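Local coordinates for neural cell adhesion molecule 1 (Homo sapiens, PDB 2HAZ), which probably mediates adhesion between neural cells, its first fibronectin type III repeat being important for polysialylation of N-glycans, at residues T77-R82 and F100-V105. Numbering follows the deposited sequence.
Sequences TTYAVR and FKTQPV
Thr77 and Thr102 close the open end of the antiparallel hairpin made by strands 78-87 and 90-101, the F and G strands of this fibronectin type III beta sandwich. Two nearly straight bonds join them: Thr77 N reaches Thr102 OG1 at 2.9 Å, with 166° at the hydrogen, and Thr102 N returns to Thr77 O at 3.0 Å, from above the carbonyl plane. With chi1 at 46°, Thr102 OG1 sits between its own backbone N and carbonyl carbon, turned to Thr77; the same hydroxyl is hydrogen-bonded to Lys74 O, which ties the loop leading into strand 78-87 to the end of strand 90-101.

Thr78 forms a non-hydrogen-bonded pair with Lys101. The extended lysine chain runs past the threonine hydroxyl, CG lying 3.6 Å from Thr78 OG1 with CD and CE almost as near, so the contact here is made by methylenes and not by the ammonium group.

Tyr79 and Phe100 are the hydrogen-bonded pair, with Tyr79 N 2.7 Å from Phe100 O and Phe100 N bonded back to Tyr79 O. Their rings are nearly parallel (18°), but with centroids 5.8 Å apart they are displaced well past a stack; what lies over the Phe100 face is Tyr79 CB, 4.0 Å from the ring centroid, a CH-pi contact. The Tyr79 hydroxyl is hydrogen-bonded to Lys74 N.

Val81 takes the ring's edge, and Val15 and Pro17 of strand 11-17 in the facing sheet also touch Phe100. Replacing Phe100 by alanine would probably leave Tyr79 CB without the ring face it rests on and Val81 without the edge it abuts, opening a gap between the sheets. At that edge, Val81 CG1 stands 3.7 Å from Phe100 CE2.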
loop_
_atom_site.group_PDB
_atom_site.type_symbol
_atom_site.label_atom_id
_atom_site.label_comp_id
_atom_site.label_asym_id
_atom_site.label_seq_id
_atom_site.Cartn_x
_atom_site.Cartn_y
_atom_site.Cartn_z
ATOM N N THR A 77 12.002 3.437 -13.694
ATOM C CA THR A 77 11.561 4.647 -13.014
ATOM C C THR A 77 11.469 4.423 -11.498
ATOM O O THR A 77 10.951 3.400 -11.061
ATOM C CB THR A 77 10.194 5.130 -13.595
ATOM O OG1 THR A 77 10.342 5.445 -14.991
ATOM C CG2 THR A 77 9.704 6.379 -12.893
ATOM N N THR A 78 11.962 5.382 -10.708
ATOM C CA THR A 78 11.894 5.295 -9.240
ATOM C C THR A 78 10.548 5.819 -8.728
ATOM O O THR A 78 10.139 6.937 -9.084
ATOM C CB THR A 78 13.044 6.078 -8.586
ATOM O OG1 THR A 78 14.278 5.729 -9.240
ATOM C CG2 THR A 78 13.140 5.781 -7.070
ATOM N N TYR A 79 9.887 5.014 -7.887
ATOM C CA TYR A 79 8.575 5.360 -7.300
ATOM C C TYR A 79 8.629 5.375 -5.765
ATOM O O TYR A 79 9.442 4.674 -5.161
ATOM C CB TYR A 79 7.469 4.361 -7.718
ATOM C CG TYR A 79 7.070 4.416 -9.169
ATOM C CD1 TYR A 79 5.947 5.136 -9.573
ATOM C CD2 TYR A 79 7.830 3.758 -10.146
ATOM C CE1 TYR A 79 5.593 5.214 -10.907
ATOM C CE2 TYR A 79 7.479 3.821 -11.475
ATOM C CZ TYR A 79 6.360 4.551 -11.850
ATOM O OH TYR A 79 5.997 4.607 -13.166
ATOM N N ALA A 80 7.734 6.149 -5.156
ATOM C CA ALA A 80 7.375 6.023 -3.726
ATOM C C ALA A 80 6.019 5.357 -3.648
ATOM O O ALA A 80 5.129 5.705 -4.434
ATOM C CB ALA A 80 7.313 7.414 -3.049
ATOM N N VAL A 81 5.879 4.411 -2.710
ATOM C CA VAL A 81 4.593 3.768 -2.408
ATOM C C VAL A 81 4.319 3.797 -0.897
ATOM O O VAL A 81 5.236 3.753 -0.076
ATOM C CB VAL A 81 4.513 2.329 -2.985
ATOM C CG1 VAL A 81 5.523 1.392 -2.356
ATOM C CG2 VAL A 81 3.098 1.751 -2.881
ATOM N N ARG A 82 3.044 3.942 -0.563
ATOM C CA ARG A 82 2.564 3.854 0.814
ATOM C C ARG A 82 1.209 3.130 0.821
ATOM O O ARG A 82 0.545 3.031 -0.225
ATOM C CB ARG A 82 2.470 5.265 1.410
ATOM C CG ARG A 82 1.460 6.176 0.724
ATOM C CD ARG A 82 1.785 7.656 0.949
ATOM N NE ARG A 82 0.572 8.447 0.777
ATOM C CZ ARG A 82 0.454 9.755 0.997
ATOM N NH1 ARG A 82 1.478 10.481 1.428
ATOM N NH2 ARG A 82 -0.717 10.336 0.785
ATOM N N PHE A 100 11.148 2.387 -4.490
ATOM C CA PHE A 100 11.705 1.325 -5.327
ATOM C C PHE A 100 11.910 1.828 -6.766
ATOM O O PHE A 100 11.464 2.932 -7.117
ATOM C CB PHE A 100 10.790 0.095 -5.329
ATOM C CG PHE A 100 9.437 0.353 -5.945
ATOM C CD1 PHE A 100 9.204 0.094 -7.301
ATOM C CD2 PHE A 100 8.393 0.868 -5.171
ATOM C CE1 PHE A 100 7.941 0.357 -7.870
ATOM C CE2 PHE A 100 7.147 1.124 -5.723
ATOM C CZ PHE A 100 6.920 0.881 -7.073
ATOM N N LYS A 101 12.565 1.007 -7.590
ATOM C CA LYS A 101 12.780 1.324 -9.012
ATOM C C LYS A 101 12.361 0.154 -9.902
ATOM O O LYS A 101 12.743 -0.999 -9.662
ATOM C CB LYS A 101 14.253 1.693 -9.271
ATOM C CG LYS A 101 14.470 2.445 -10.593
ATOM C CD LYS A 101 15.950 2.831 -10.756
ATOM C CE LYS A 101 16.095 3.845 -11.876
ATOM N NZ LYS A 101 17.494 3.984 -12.366
ATOM N N THR A 102 11.569 0.450 -10.928
ATOM C CA THR A 102 11.168 -0.581 -11.873
ATOM C C THR A 102 12.386 -0.946 -12.716
ATOM O O THR A 102 13.216 -0.088 -13.026
ATOM C CB THR A 102 9.976 -0.130 -12.776
ATOM O OG1 THR A 102 10.206 1.198 -13.271
ATOM C CG2 THR A 102 8.650 -0.140 -11.996
ATOM N N GLN A 103 12.497 -2.225 -13.050
ATOM C CA GLN A 103 13.561 -2.731 -13.904
ATOM C C GLN A 103 13.464 -2.216 -15.340
ATOM O O GLN A 103 12.378 -1.859 -15.800
ATOM C CB GLN A 103 13.538 -4.261 -13.913
ATOM C CG GLN A 103 13.715 -4.864 -12.529
ATOM C CD GLN A 103 13.943 -6.359 -12.597
ATOM O OE1 GLN A 103 14.869 -6.823 -13.273
ATOM N NE2 GLN A 103 13.104 -7.124 -11.904
ATOM N N PRO A 104 14.612 -2.174 -16.047
ATOM C CA PRO A 104 14.647 -1.925 -17.480
ATOM C C PRO A 104 13.954 -3.047 -18.240
ATOM O O PRO A 104 14.030 -4.215 -17.830
ATOM C CB PRO A 104 16.154 -1.914 -17.810
ATOM C CG PRO A 104 16.819 -2.569 -16.700
ATOM C CD PRO A 104 15.964 -2.331 -15.481
ATOM N N VAL A 105 13.262 -2.695 -19.323
ATOM C CA VAL A 105 12.776 -3.705 -20.260
ATOM C C VAL A 105 13.986 -4.435 -20.858
ATOM O O VAL A 105 14.214 -5.624 -20.587
ATOM C CB VAL A 105 11.924 -3.104 -21.395
ATOM C CG1 VAL A 105 11.316 -4.223 -22.251
ATOM C CG2 VAL A 105 10.830 -2.201 -20.835
ATOM O OXT VAL A 105 14.778 -3.839 -21.612
#